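Local atomic coordinates of PROTEIN (hypothetical protein EF0366) (Enterococcus faecalis, PDB entry 1VPY), a protein that is of unknown function but folds as a TIM barrel of the DUF72 family and carries bound zinc ions in the crystal. Residues 42-47 with 72-77; 112-117 with 144-149; 201-206 with 249-254; 82-87 with 120-125. All blocks are in the same frame, centred on the assembly; numbering follows the deposited sequence.

Contact 1. Residues 42-47 with 72-77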
loop_
_atom_site.group_PDB
_atom_site.type_symbol
_atom_site.label_atom_id
_atom_site.label_comp_id
_atom_site.label_asym_id
_atom_site.label_seq_id
_atom_site.Cartn_x
_atom_site.Cartn_y
_atom_site.Cartn_z
ATOM N N LEU A 42 -1.379 16.666 -4.927
ATOM C CA LEU A 42 -0.771 15.600 -4.123
ATOM C C LEU A 42 0.465 14.936 -4.746
ATOM O O LEU A 42 0.564 14.830 -5.971
ATOM C CB LEU A 42 -1.824 14.569 -3.685
ATOM C CG LEU A 42 -2.819 15.081 -2.632
ATOM C CD1 LEU A 42 -3.943 14.087 -2.383
ATOM C CD2 LEU A 42 -2.128 15.428 -1.318
ATOM N N PRO A 43 1.427 14.516 -3.896
ATOM C CA PRO A 43 2.667 13.886 -4.352
ATOM C C PRO A 43 2.602 12.355 -4.434
ATOM O O PRO A 43 3.574 11.716 -4.840
ATOM C CB PRO A 43 3.655 14.289 -3.265
ATOM C CG PRO A 43 2.816 14.329 -2.007
ATOM C CD PRO A 43 1.398 14.650 -2.425
ATOM N N LEU A 44 1.473 11.774 -4.054
ATOM C CA LEU A 44 1.367 10.335 -3.999
ATOM C C LEU A 44 -0.050 9.902 -4.302
ATOM O O LEU A 44 -1.006 10.547 -3.879
ATOM C CB LEU A 44 1.789 9.847 -2.613
ATOM C CG LEU A 44 1.816 8.359 -2.268
ATOM C CD1 LEU A 44 2.886 7.616 -3.069
ATOM C CD2 LEU A 44 2.052 8.211 -0.782
ATOM N N VAL A 45 -0.176 8.819 -5.056
ATOM C CA VAL A 45 -1.467 8.211 -5.303
ATOM C C VAL A 45 -1.343 6.697 -5.188
ATOM O O VAL A 45 -0.289 6.134 -5.462
ATOM C CB VAL A 45 -2.031 8.604 -6.685
ATOM C CG1 VAL A 45 -1.412 7.769 -7.788
ATOM C CG2 VAL A 45 -3.551 8.476 -6.708
ATOM N N GLU A 46 -2.413 6.048 -4.749
ATOM C CA GLU A 46 -2.508 4.609 -4.888
ATOM C C GLU A 46 -3.505 4.300 -5.979
ATOM O O GLU A 46 -4.637 4.776 -5.949
ATOM C CB GLU A 46 -2.936 3.931 -3.597
ATOM C CG GLU A 46 -3.040 2.417 -3.741
ATOM C CD GLU A 46 -3.578 1.752 -2.502
ATOM O OE1 GLU A 46 -3.100 2.063 -1.397
ATOM O OE2 GLU A 46 -4.486 0.914 -2.627
HETATM N N MSE A 47 -3.072 3.507 -6.948
HETATM C CA MSE A 47 -3.948 3.092 -8.019
HETATM C C MSE A 47 -4.263 1.619 -7.885
HETATM O O MSE A 47 -3.358 0.781 -7.842
HETATM C CB MSE A 47 -3.323 3.407 -9.363
HETATM C CG MSE A 47 -3.160 4.894 -9.577
HETATM SE SE MSE A 47 -2.678 5.323 -11.406
HETATM C CE MSE A 47 -4.377 4.813 -12.361
ATOM N N ARG A 72 4.840 10.131 -6.895
ATOM C CA ARG A 72 5.016 8.696 -6.692
ATOM C C ARG A 72 3.718 7.916 -6.794
ATOM O O ARG A 72 2.646 8.430 -6.476
ATOM C CB ARG A 72 5.735 8.400 -5.375
ATOM C CG ARG A 72 7.138 9.009 -5.289
ATOM C CD ARG A 72 8.139 8.363 -6.245
ATOM N NE ARG A 72 9.435 9.032 -6.157
ATOM C CZ ARG A 72 9.930 9.851 -7.081
ATOM N NH1 ARG A 72 9.260 10.104 -8.196
ATOM N NH2 ARG A 72 11.111 10.413 -6.891
ATOM N N PHE A 73 3.843 6.669 -7.248
ATOM C CA PHE A 73 2.716 5.768 -7.408
ATOM C C PHE A 73 2.879 4.586 -6.483
ATOM O O PHE A 73 3.949 3.980 -6.428
ATOM C CB PHE A 73 2.674 5.207 -8.829
ATOM C CG PHE A 73 2.329 6.208 -9.888
ATOM C CD1 PHE A 73 3.318 7.000 -10.465
ATOM C CD2 PHE A 73 1.022 6.326 -10.348
ATOM C CE1 PHE A 73 3.005 7.910 -11.465
ATOM C CE2 PHE A 73 0.699 7.225 -11.348
ATOM C CZ PHE A 73 1.692 8.024 -11.907
ATOM N N VAL A 74 1.817 4.254 -5.761
ATOM C CA VAL A 74 1.725 2.961 -5.113
ATOM C C VAL A 74 0.823 2.138 -6.014
ATOM O O VAL A 74 -0.370 2.424 -6.154
ATOM C CB VAL A 74 1.139 3.036 -3.695
ATOM C CG1 VAL A 74 0.906 1.629 -3.142
ATOM C CG2 VAL A 74 2.064 3.829 -2.773
HETATM N N MSE A 75 1.411 1.130 -6.642
HETATM C CA MSE A 75 0.707 0.317 -7.597
HETATM C C MSE A 75 0.249 -0.980 -6.945
HETATM O O MSE A 75 1.066 -1.803 -6.553
HETATM C CB MSE A 75 1.627 0.035 -8.784
HETATM C CG MSE A 75 0.910 -0.476 -10.013
HETATM SE SE MSE A 75 -0.441 0.800 -10.680
HETATM C CE MSE A 75 0.687 2.520 -10.677
ATOM N N LYS A 76 -1.061 -1.157 -6.816
ATOM C CA LYS A 76 -1.586 -2.397 -6.269
ATOM C C LYS A 76 -1.472 -3.506 -7.317
ATOM O O LYS A 76 -1.948 -3.350 -8.439
ATOM C CB LYS A 76 -3.030 -2.216 -5.812
ATOM C CG LYS A 76 -3.515 -3.331 -4.894
ATOM C CD LYS A 76 -4.835 -2.992 -4.235
ATOM C CE LYS A 76 -5.225 -4.114 -3.291
ATOM N NZ LYS A 76 -6.642 -4.050 -2.894
ATOM N N VAL A 77 -0.826 -4.610 -6.954
ATOM C CA VAL A 77 -0.618 -5.741 -7.874
ATOM C C VAL A 77 -1.916 -6.469 -8.246
ATOM O O VAL A 77 -2.918 -6.394 -7.522
ATOM C CB VAL A 77 0.409 -6.773 -7.314
ATOM C CG1 VAL A 77 1.723 -6.092 -6.972
ATOM C CG2 VAL A 77 -0.150 -7.499 -6.106
HETATM O O HOH W 1 -2.907 -1.165 -9.702
#
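The selenium of selenomethionine Met47 lies at the edge of the Phe73 ring, close to its plane, with SE 3.9 Å from Phe73 CE2: a Met-aromatic contact made edge-on. Both side chains leave the backbone with CG anti to the carbonyl carbon (chi1 -65° and -69°), which lets them run side by side in the same direction. Val45 joins them through CG1, 3.8 Å from Phe73 CD2, and the selenium of Met75 closes in on Met47 CB. On the face bearing Leu44, Glu46 and Val74, Leu44 CD1 packs on Val74 CG2 at 3.9 Å, while Glu46 lays its aliphatic CG beside Val74 CG1.

Between these two layers the backbones pair in parallel, Leu44 opposite Arg72 through Met47 opposite Met75. The bonds alternate sides, from Arg72 N to Pro43 O at the start to Lys76 N to Met47 O at the end; the straightest is Val74 N to Val45 O (2.8 Å, 179°). At the end of the ladder Met47 O, which already accepts from Lys76 N, also accepts from a water that donates to Lys76 O too. On the inner face the buried Glu46 carboxylate makes a salt bridge, through OE2, with Arg204.

Strand 44-47 is bonded on its other side to strand 13-18, through Glu46 and Leu18, and strand 72-76 to strand 114-120; helices 49-52 and 57-65 lie in the chain between the two paired strands.

Contact 2. Residues 112-117 with 144-149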
loop_
_atom_site.group_PDB
_atom_site.type_symbol
_atom_site.label_atom_id
_atom_site.label_comp_id
_atom_site.label_asym_id
_atom_site.label_seq_id
_atom_site.Cartn_x
_atom_site.Cartn_y
_atom_site.Cartn_z
ATOM N N LYS A 112 11.264 5.526 -12.328
ATOM C CA LYS A 112 11.645 5.930 -10.968
ATOM C C LYS A 112 10.514 6.650 -10.207
ATOM O O LYS A 112 10.751 7.260 -9.158
ATOM C CB LYS A 112 12.939 6.775 -10.972
ATOM N N LYS A 113 9.289 6.566 -10.730
ATOM C CA LYS A 113 8.115 7.154 -10.073
ATOM C C LYS A 113 7.347 6.112 -9.261
ATOM O O LYS A 113 6.260 6.379 -8.746
ATOM C CB LYS A 113 7.193 7.820 -11.094
ATOM C CG LYS A 113 7.885 8.871 -11.942
ATOM C CD LYS A 113 6.898 9.762 -12.659
ATOM C CE LYS A 113 7.619 10.859 -13.424
ATOM N NZ LYS A 113 6.701 11.599 -14.324
ATOM N N LEU A 114 7.913 4.918 -9.143
ATOM C CA LEU A 114 7.286 3.872 -8.347
ATOM C C LEU A 114 7.657 4.048 -6.881
ATOM O O LEU A 114 8.831 4.006 -6.522
ATOM C CB LEU A 114 7.713 2.490 -8.844
ATOM C CG LEU A 114 7.351 1.253 -8.022
ATOM C CD1 LEU A 114 5.849 0.996 -8.019
ATOM C CD2 LEU A 114 8.103 0.049 -8.558
ATOM N N PHE A 115 6.653 4.267 -6.039
ATOM C CA PHE A 115 6.878 4.217 -4.609
ATOM C C PHE A 115 6.997 2.744 -4.157
ATOM O O PHE A 115 7.999 2.355 -3.554
ATOM C CB PHE A 115 5.789 4.973 -3.848
ATOM C CG PHE A 115 6.066 5.114 -2.386
ATOM C CD1 PHE A 115 6.917 6.100 -1.921
ATOM C CD2 PHE A 115 5.478 4.254 -1.468
ATOM C CE1 PHE A 115 7.180 6.237 -0.562
ATOM C CE2 PHE A 115 5.735 4.384 -0.104
ATOM C CZ PHE A 115 6.594 5.383 0.342
ATOM N N ALA A 116 5.997 1.930 -4.480
ATOM C CA ALA A 116 6.049 0.499 -4.192
ATOM C C ALA A 116 4.922 -0.244 -4.897
ATOM O O ALA A 116 3.892 0.357 -5.211
ATOM C CB ALA A 116 5.982 0.254 -2.688
ATOM N N PHE A 117 5.124 -1.532 -5.169
ATOM C CA PHE A 117 4.004 -2.411 -5.505
ATOM C C PHE A 117 3.337 -2.860 -4.216
ATOM O O PHE A 117 4.011 -3.373 -3.317
ATOM C CB PHE A 117 4.457 -3.634 -6.308
ATOM C CG PHE A 117 4.874 -3.312 -7.707
ATOM C CD1 PHE A 117 3.957 -2.802 -8.619
ATOM C CD2 PHE A 117 6.182 -3.514 -8.116
ATOM C CE1 PHE A 117 4.342 -2.493 -9.918
ATOM C CE2 PHE A 117 6.581 -3.206 -9.413
ATOM C CZ PHE A 117 5.662 -2.694 -10.315
ATOM N N ASP A 144 14.558 -6.893 -7.564
ATOM C CA ASP A 144 15.001 -5.891 -6.595
ATOM C C ASP A 144 14.035 -4.711 -6.526
ATOM O O ASP A 144 14.432 -3.583 -6.226
ATOM C CB ASP A 144 16.413 -5.417 -6.937
ATOM C CG ASP A 144 17.422 -6.550 -6.931
ATOM O OD1 ASP A 144 17.813 -6.998 -5.824
ATOM O OD2 ASP A 144 17.824 -6.990 -8.035
ATOM N N LEU A 145 12.760 -4.992 -6.785
ATOM C CA LEU A 145 11.714 -3.975 -6.835
ATOM C C LEU A 145 11.124 -3.725 -5.446
ATOM O O LEU A 145 11.028 -4.660 -4.641
ATOM C CB LEU A 145 10.618 -4.388 -7.826
ATOM C CG LEU A 145 11.036 -4.447 -9.298
ATOM C CD1 LEU A 145 9.957 -5.084 -10.138
ATOM C CD2 LEU A 145 11.394 -3.057 -9.831
ATOM N N PRO A 146 10.730 -2.464 -5.160
ATOM C CA PRO A 146 10.181 -2.115 -3.846
ATOM C C PRO A 146 8.785 -2.707 -3.632
ATOM O O PRO A 146 7.847 -2.354 -4.345
ATOM C CB PRO A 146 10.121 -0.586 -3.890
ATOM C CG PRO A 146 10.001 -0.254 -5.346
ATOM C CD PRO A 146 10.783 -1.299 -6.068
ATOM N N ILE A 147 8.661 -3.605 -2.659
ATOM C CA ILE A 147 7.394 -4.282 -2.390
ATOM C C ILE A 147 6.840 -3.918 -1.014
ATOM O O ILE A 147 7.497 -4.128 0.007
ATOM C CB ILE A 147 7.525 -5.819 -2.498
ATOM C CG1 ILE A 147 8.038 -6.236 -3.881
ATOM C CG2 ILE A 147 6.200 -6.497 -2.183
ATOM C CD1 ILE A 147 7.212 -5.723 -5.050
ATOM N N ALA A 148 5.634 -3.359 -1.001
ATOM C CA ALA A 148 4.926 -3.115 0.236
ATOM C C ALA A 148 3.932 -4.251 0.426
ATOM O O ALA A 148 3.054 -4.471 -0.415
ATOM C CB ALA A 148 4.224 -1.776 0.192
ATOM N N ILE A 149 4.091 -4.986 1.521
ATOM C CA ILE A 149 3.230 -6.127 1.839
ATOM C C ILE A 149 2.188 -5.672 2.858
ATOM O O ILE A 149 2.527 -5.035 3.860
ATOM C CB ILE A 149 4.066 -7.307 2.439
ATOM C CG1 ILE A 149 5.092 -7.860 1.431
ATOM C CG2 ILE A 149 3.174 -8.386 3.040
ATOM C CD1 ILE A 149 4.522 -8.704 0.302
#
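Apolar packing centres on Phe117, whose ring is met at its edge by two side chains of the partner segment. Ile147 CD1 sits 3.7 Å from Phe117 CB and near the ring plane beside CD2, while Leu145 CD1 reaches CE2 at 3.9 Å. Ile147 is able to do this because CG1 turns anti to the carbonyl carbon (chi1 -57°) and the chain bends again at chi2, bringing CD1 back toward the ring. One ring face is covered from within its own segment by Leu114 CD1, 4.1 Å above the plane and over the centre. The other branch of the same leucine, CD2, packs on Pro146 CG at 3.7 Å. Ala116 and Ala148 bring their methyl groups together, CB to CB, at 3.9 Å.

Only two backbone hydrogen bonds join the segments, whose strands differ in direction by 46°. Phe117 makes both bonds to the partner strand: its N donates to Pro146 O (3.0 Å) and its O accepts from Ala148 N (2.8 Å). A CA-H...O contact from Ala116 to Pro146 O lies beside the single parallel bridge, Phe117 with Ile147.

The pairing closes a beta-alpha-beta unit, with helix 129-141 connecting strands 114-120 and 147-150. Leu114, Phe117 and Leu145 lean on helix 106-109, the Phe117 ring meets Phe101 edge-to-face, and Ile147 bonds onward to Ser175 at the next strand.

Contact 3. Residues 201-206 with 249-254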
loop_
_atom_site.group_PDB
_atom_site.type_symbol
_atom_site.label_atom_id
_atom_site.label_comp_id
_atom_site.label_asym_id
_atom_site.label_seq_id
_atom_site.Cartn_x
_atom_site.Cartn_y
_atom_site.Cartn_z
ATOM N N VAL A 201 8.463 3.330 4.280
ATOM C CA VAL A 201 7.363 2.847 5.095
ATOM C C VAL A 201 6.070 3.290 4.442
ATOM O O VAL A 201 5.948 4.441 4.002
ATOM C CB VAL A 201 7.446 3.404 6.532
ATOM C CG1 VAL A 201 6.139 3.209 7.288
ATOM C CG2 VAL A 201 8.563 2.733 7.271
ATOM N N LEU A 202 5.110 2.374 4.365
ATOM C CA LEU A 202 3.788 2.708 3.870
ATOM C C LEU A 202 2.736 2.495 4.951
ATOM O O LEU A 202 2.641 1.409 5.549
ATOM C CB LEU A 202 3.446 1.908 2.603
ATOM C CG LEU A 202 2.099 2.187 1.919
ATOM C CD1 LEU A 202 2.022 3.608 1.364
ATOM C CD2 LEU A 202 1.831 1.178 0.832
ATOM N N PHE A 203 1.966 3.558 5.187
ATOM C CA PHE A 203 0.768 3.537 6.020
ATOM C C PHE A 203 -0.437 3.435 5.118
ATOM O O PHE A 203 -0.454 4.034 4.042
ATOM C CB PHE A 203 0.632 4.858 6.774
ATOM C CG PHE A 203 1.502 4.967 7.989
ATOM C CD1 PHE A 203 1.057 4.483 9.220
ATOM C CD2 PHE A 203 2.751 5.573 7.910
ATOM C CE1 PHE A 203 1.849 4.588 10.348
ATOM C CE2 PHE A 203 3.551 5.685 9.032
ATOM C CZ PHE A 203 3.100 5.196 10.257
ATOM N N ARG A 204 -1.458 2.709 5.558
ATOM C CA ARG A 204 -2.756 2.746 4.891
ATOM C C ARG A 204 -3.855 2.821 5.935
ATOM O O ARG A 204 -3.961 1.951 6.817
ATOM C CB ARG A 204 -2.963 1.528 3.986
ATOM C CG ARG A 204 -2.066 1.498 2.747
ATOM C CD ARG A 204 -2.399 0.306 1.865
ATOM N NE ARG A 204 -3.474 0.599 0.927
ATOM C CZ ARG A 204 -4.448 -0.243 0.594
ATOM N NH1 ARG A 204 -4.527 -1.456 1.136
ATOM N NH2 ARG A 204 -5.361 0.141 -0.277
ATOM N N PHE A 205 -4.664 3.874 5.840
ATOM C CA PHE A 205 -5.749 4.079 6.772
ATOM C C PHE A 205 -7.050 3.724 6.084
ATOM O O PHE A 205 -7.445 4.357 5.099
ATOM C CB PHE A 205 -5.776 5.521 7.274
ATOM C CG PHE A 205 -4.457 6.010 7.821
ATOM C CD1 PHE A 205 -3.670 5.198 8.634
ATOM C CD2 PHE A 205 -4.013 7.297 7.534
ATOM C CE1 PHE A 205 -2.449 5.653 9.138
ATOM C CE2 PHE A 205 -2.804 7.765 8.037
ATOM C CZ PHE A 205 -2.018 6.944 8.837
ATOM N N HIS A 206 -7.704 2.695 6.606
ATOM C CA HIS A 206 -8.924 2.164 6.019
ATOM C C HIS A 206 -10.181 2.691 6.699
ATOM O O HIS A 206 -11.292 2.397 6.254
ATOM C CB HIS A 206 -8.914 0.634 6.091
ATOM C CG HIS A 206 -7.818 -0.001 5.295
ATOM N ND1 HIS A 206 -7.805 -0.003 3.916
ATOM C CD2 HIS A 206 -6.692 -0.646 5.683
ATOM C CE1 HIS A 206 -6.720 -0.626 3.489
ATOM N NE2 HIS A 206 -6.028 -1.024 4.541
ATOM N N LYS A 249 13.665 6.671 5.425
ATOM C CA LYS A 249 14.000 7.695 4.415
ATOM C C LYS A 249 12.751 8.301 3.778
ATOM O O LYS A 249 12.679 9.514 3.573
ATOM C CB LYS A 249 14.884 7.111 3.305
ATOM C CG LYS A 249 16.335 6.871 3.684
ATOM N N GLU A 250 11.777 7.446 3.464
ATOM C CA GLU A 250 10.532 7.881 2.839
ATOM C C GLU A 250 9.314 7.223 3.453
ATOM O O GLU A 250 9.291 6.016 3.675
ATOM C CB GLU A 250 10.567 7.662 1.324
ATOM C CG GLU A 250 11.347 8.757 0.594
ATOM C CD GLU A 250 11.277 8.635 -0.902
ATOM O OE1 GLU A 250 10.204 8.256 -1.425
ATOM O OE2 GLU A 250 12.297 8.920 -1.564
ATOM N N VAL A 251 8.309 8.043 3.741
ATOM C CA VAL A 251 7.053 7.588 4.320
ATOM C C VAL A 251 5.922 7.907 3.356
ATOM O O VAL A 251 5.823 9.028 2.836
ATOM C CB VAL A 251 6.776 8.235 5.696
ATOM C CG1 VAL A 251 5.592 7.563 6.379
ATOM C CG2 VAL A 251 7.996 8.129 6.575
ATOM N N GLY A 252 5.092 6.898 3.104
ATOM C CA GLY A 252 3.931 7.038 2.256
ATOM C C GLY A 252 2.697 6.841 3.092
ATOM O O GLY A 252 2.598 5.873 3.847
ATOM N N VAL A 253 1.759 7.768 2.968
ATOM C CA VAL A 253 0.491 7.670 3.665
ATOM C C VAL A 253 -0.677 7.654 2.678
ATOM O O VAL A 253 -0.867 8.597 1.900
ATOM C CB VAL A 253 0.315 8.810 4.693
ATOM C CG1 VAL A 253 -1.014 8.676 5.410
ATOM C CG2 VAL A 253 1.472 8.815 5.704
ATOM N N ILE A 254 -1.444 6.564 2.719
ATOM C CA ILE A 254 -2.612 6.416 1.863
ATOM C C ILE A 254 -3.887 6.384 2.696
ATOM O O ILE A 254 -4.085 5.486 3.527
ATOM C CB ILE A 254 -2.519 5.141 0.975
ATOM C CG1 ILE A 254 -1.341 5.234 -0.013
ATOM C CG2 ILE A 254 -3.837 4.861 0.265
ATOM C CD1 ILE A 254 -1.264 6.503 -0.848
#
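Val251 CG1 comes in at the edge of the Phe203 ring, in its plane and 3.8 Å from CD2, with Gly252 O also near that edge. Phe203 CG lies anti to the carbonyl carbon (chi1 -80°), which carries the ring alongside the neighbouring strand, where Val253 CG2 meets it obliquely. Val253 CG1 approaches the Phe205 ring obliquely too. The Arg204 guanidinium has Ile254 CG2 at its edge and His206 CE1 over one face, 3.3 Å above the plane and toward the rim. Arg204 NH1 forms a salt bridge with Glu150.

On the face of Leu202 and Arg204, Leu202 CD1 folds over Gly252, which has no side chain there, and touches Ile254 CG1 at 4.0 Å. Five backbone bonds alternate along the pair, among them Phe203 N to Gly252 O (2.7 Å, 173°).

Phe203 and Val253 face helix 231-245, whereas Leu202 and Arg204 point inward toward residues of strand 114-120. The inward face mixes Leu202 and Ile254 with Arg204; the pair forms the seventh and eighth strands of the closed eight-stranded parallel TIM barrel, with helix 231-245 between them in the chain.

Contact 4. Residues 82-87 with 120-125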
loop_
_atom_site.group_PDB
_atom_site.type_symbol
_atom_site.label_atom_id
_atom_site.label_comp_id
_atom_site.label_asym_id
_atom_site.label_seq_id
_atom_site.Cartn_x
_atom_site.Cartn_y
_atom_site.Cartn_z
ATOM N N SER A 82 -1.843 -11.701 -5.289
ATOM C CA SER A 82 -2.078 -11.746 -3.846
ATOM C C SER A 82 -3.114 -12.806 -3.450
ATOM O O SER A 82 -3.832 -12.654 -2.456
ATOM C CB SER A 82 -2.470 -10.365 -3.322
ATOM O OG SER A 82 -3.493 -9.807 -4.117
ATOM N N CYS A 83 -3.172 -13.877 -4.241
ATOM C CA CYS A 83 -4.012 -15.045 -3.964
ATOM C C CYS A 83 -5.520 -14.756 -3.904
ATOM O O CYS A 83 -6.256 -15.402 -3.154
ATOM C CB CYS A 83 -3.537 -15.762 -2.688
ATOM S SG CYS A 83 -2.027 -16.733 -2.903
ATOM N N GLN A 84 -5.976 -13.798 -4.703
ATOM C CA GLN A 84 -7.385 -13.404 -4.699
ATOM C C GLN A 84 -8.045 -13.551 -6.065
ATOM O O GLN A 84 -9.211 -13.947 -6.159
ATOM C CB GLN A 84 -7.539 -11.971 -4.198
ATOM C CG GLN A 84 -7.376 -11.840 -2.703
ATOM C CD GLN A 84 -6.861 -10.475 -2.281
ATOM O OE1 GLN A 84 -5.808 -10.021 -2.737
ATOM N NE2 GLN A 84 -7.594 -9.820 -1.386
ATOM N N GLY A 85 -7.299 -13.237 -7.118
ATOM C CA GLY A 85 -7.823 -13.308 -8.475
ATOM C C GLY A 85 -8.275 -14.689 -8.916
ATOM O O GLY A 85 -7.840 -15.714 -8.375
ATOM N N GLU A 86 -9.169 -14.704 -9.900
ATOM C CA GLU A 86 -9.503 -15.913 -10.628
ATOM C C GLU A 86 -8.515 -16.048 -11.791
ATOM O O GLU A 86 -8.908 -16.317 -12.924
ATOM C CB GLU A 86 -10.937 -15.813 -11.163
ATOM C CG GLU A 86 -11.996 -15.508 -10.102
ATOM C CD GLU A 86 -12.456 -16.741 -9.325
ATOM O OE1 GLU A 86 -12.025 -17.873 -9.651
ATOM O OE2 GLU A 86 -13.263 -16.573 -8.384
ATOM N N TRP A 87 -7.227 -15.873 -11.494
ATOM C CA TRP A 87 -6.202 -15.646 -12.521
ATOM C C TRP A 87 -6.025 -16.775 -13.532
ATOM O O TRP A 87 -5.540 -16.531 -14.639
ATOM C CB TRP A 87 -4.851 -15.289 -11.883
ATOM C CG TRP A 87 -4.258 -16.389 -11.048
ATOM C CD1 TRP A 87 -4.366 -16.534 -9.696
ATOM C CD2 TRP A 87 -3.468 -17.497 -11.509
ATOM N NE1 TRP A 87 -3.696 -17.661 -9.286
ATOM C CE2 TRP A 87 -3.138 -18.274 -10.377
ATOM C CE3 TRP A 87 -3.012 -17.912 -12.771
ATOM C CZ2 TRP A 87 -2.370 -19.442 -10.463
ATOM C CZ3 TRP A 87 -2.251 -19.078 -12.858
ATOM C CH2 TRP A 87 -1.937 -19.826 -11.709
ATOM N N GLN A 120 -1.476 -6.889 -1.282
ATOM C CA GLN A 120 -2.392 -6.849 -0.151
ATOM C C GLN A 120 -3.194 -8.157 -0.055
ATOM O O GLN A 120 -3.973 -8.472 -0.957
ATOM C CB GLN A 120 -3.301 -5.623 -0.304
ATOM C CG GLN A 120 -4.330 -5.422 0.796
ATOM C CD GLN A 120 -5.631 -6.120 0.493
ATOM O OE1 GLN A 120 -6.289 -5.835 -0.514
ATOM N NE2 GLN A 120 -6.011 -7.048 1.356
ATOM N N PHE A 121 -2.999 -8.906 1.033
ATOM C CA PHE A 121 -3.609 -10.238 1.196
ATOM C C PHE A 121 -4.921 -10.231 1.968
ATOM O O PHE A 121 -5.231 -9.288 2.682
ATOM C CB PHE A 121 -2.631 -11.208 1.867
ATOM C CG PHE A 121 -1.422 -11.511 1.038
ATOM C CD1 PHE A 121 -1.452 -12.523 0.089
ATOM C CD2 PHE A 121 -0.259 -10.771 1.191
ATOM C CE1 PHE A 121 -0.335 -12.805 -0.690
ATOM C CE2 PHE A 121 0.864 -11.044 0.418
ATOM C CZ PHE A 121 0.823 -12.069 -0.524
ATOM N N SER A 122 -5.682 -11.306 1.832
ATOM C CA SER A 122 -6.972 -11.426 2.506
ATOM C C SER A 122 -6.856 -11.863 3.960
ATOM O O SER A 122 -5.779 -12.247 4.434
ATOM C CB SER A 122 -7.856 -12.406 1.752
ATOM O OG SER A 122 -8.098 -11.913 0.455
ATOM N N GLY A 123 -7.987 -11.807 4.656
ATOM C CA GLY A 123 -8.077 -12.256 6.037
ATOM C C GLY A 123 -7.797 -13.736 6.193
ATOM O O GLY A 123 -7.455 -14.187 7.281
ATOM N N THR A 124 -7.927 -14.484 5.097
ATOM C CA THR A 124 -7.727 -15.940 5.092
ATOM C C THR A 124 -6.257 -16.327 4.879
ATOM O O THR A 124 -5.872 -17.482 5.100
ATOM C CB THR A 124 -8.586 -16.625 4.009
ATOM O OG1 THR A 124 -8.096 -16.263 2.712
ATOM C CG2 THR A 124 -10.051 -16.214 4.137
ATOM N N PHE A 125 -5.451 -15.358 4.441
ATOM C CA PHE A 125 -4.008 -15.526 4.251
ATOM C C PHE A 125 -3.289 -15.251 5.570
ATOM O O PHE A 125 -2.966 -14.099 5.896
ATOM C CB PHE A 125 -3.524 -14.565 3.162
ATOM C CG PHE A 125 -2.082 -14.751 2.753
ATOM C CD1 PHE A 125 -1.057 -14.066 3.407
ATOM C CD2 PHE A 125 -1.753 -15.577 1.679
ATOM C CE1 PHE A 125 0.273 -14.215 3.013
ATOM C CE2 PHE A 125 -0.425 -15.731 1.274
ATOM C CZ PHE A 125 0.589 -15.048 1.946
HETATM O O HOH W 2 -3.159 -7.217 -4.053
HETATM O O HOH W 3 -4.961 -13.243 -0.048
#
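Ser82 opens the contact by setting CB over one face of the Phe121 ring, 4.1 Å above the plane and toward the rim, while its carbonyl O approaches Phe121 CD1. The opposite face of that ring is covered by Phe125 CE1, 3.7 Å above the plane and over its centre, so the Phe121 ring lies between Ser82 and Phe125, the last residue of the turn that follows it. With Ser82 OG held between the backbone N and the carbonyl carbon (chi1 49°), it accepts from a water that in turn accepts from Gln120 N. A second water joins the main chains alone, donating to Ser82 O at 2.7 Å and accepting from Ser122 N at 2.8 Å. The two loops are thus bridged by solvent where strand pairing has ended.

Cys83 points toward the partner loop, and its sulfur is covalently linked to an unidentified ligand, probably from the crystallisation liquor. Gln84 then turns its side chain to place the amide beside Gln120 O and Ser122 OG, although which end of the amide is oxygen is doubtful.

In the partner loop, Ser122 to Phe125 forms a type I turn closed by Phe125 N to Ser122 O at 3.1 Å. Gln120 OE1 accepts from Lys76 NZ on strand 72-76. The two loops leave strands 72-76 and 114-120 on the way to helices 94-104 and 129-141. Phe121 packs on Tyr134 and Leu135 of helix 129-141, and Ser82 and Gln84 touch Tyr51 of helix 49-52.

How the contacts relate
Contacts 1, 2 and 3 are parallel strand pairings of one closed barrel, all buried; contact 4, also largely buried, lies farther out, its centre about 14 Å from that of the chain, and joins the loops that follow two of those strands. Contacts 1 and 2 share a seam, where Phe73 bonds to Lys113 and Phe115 through the backbone. Contacts 1 and 3 meet across the interior through the Glu46-Arg204 salt bridge and through Leu44, which reaches Gly252 and Ile254; Phe115 of contact 2 packs against Gly252 as well. Regular ladders and apolar packing dominate contacts 1 and 3, contact 2 pairs more briefly, and contact 4 replaces direct backbone bonds with bridging waters and a covered aromatic ring.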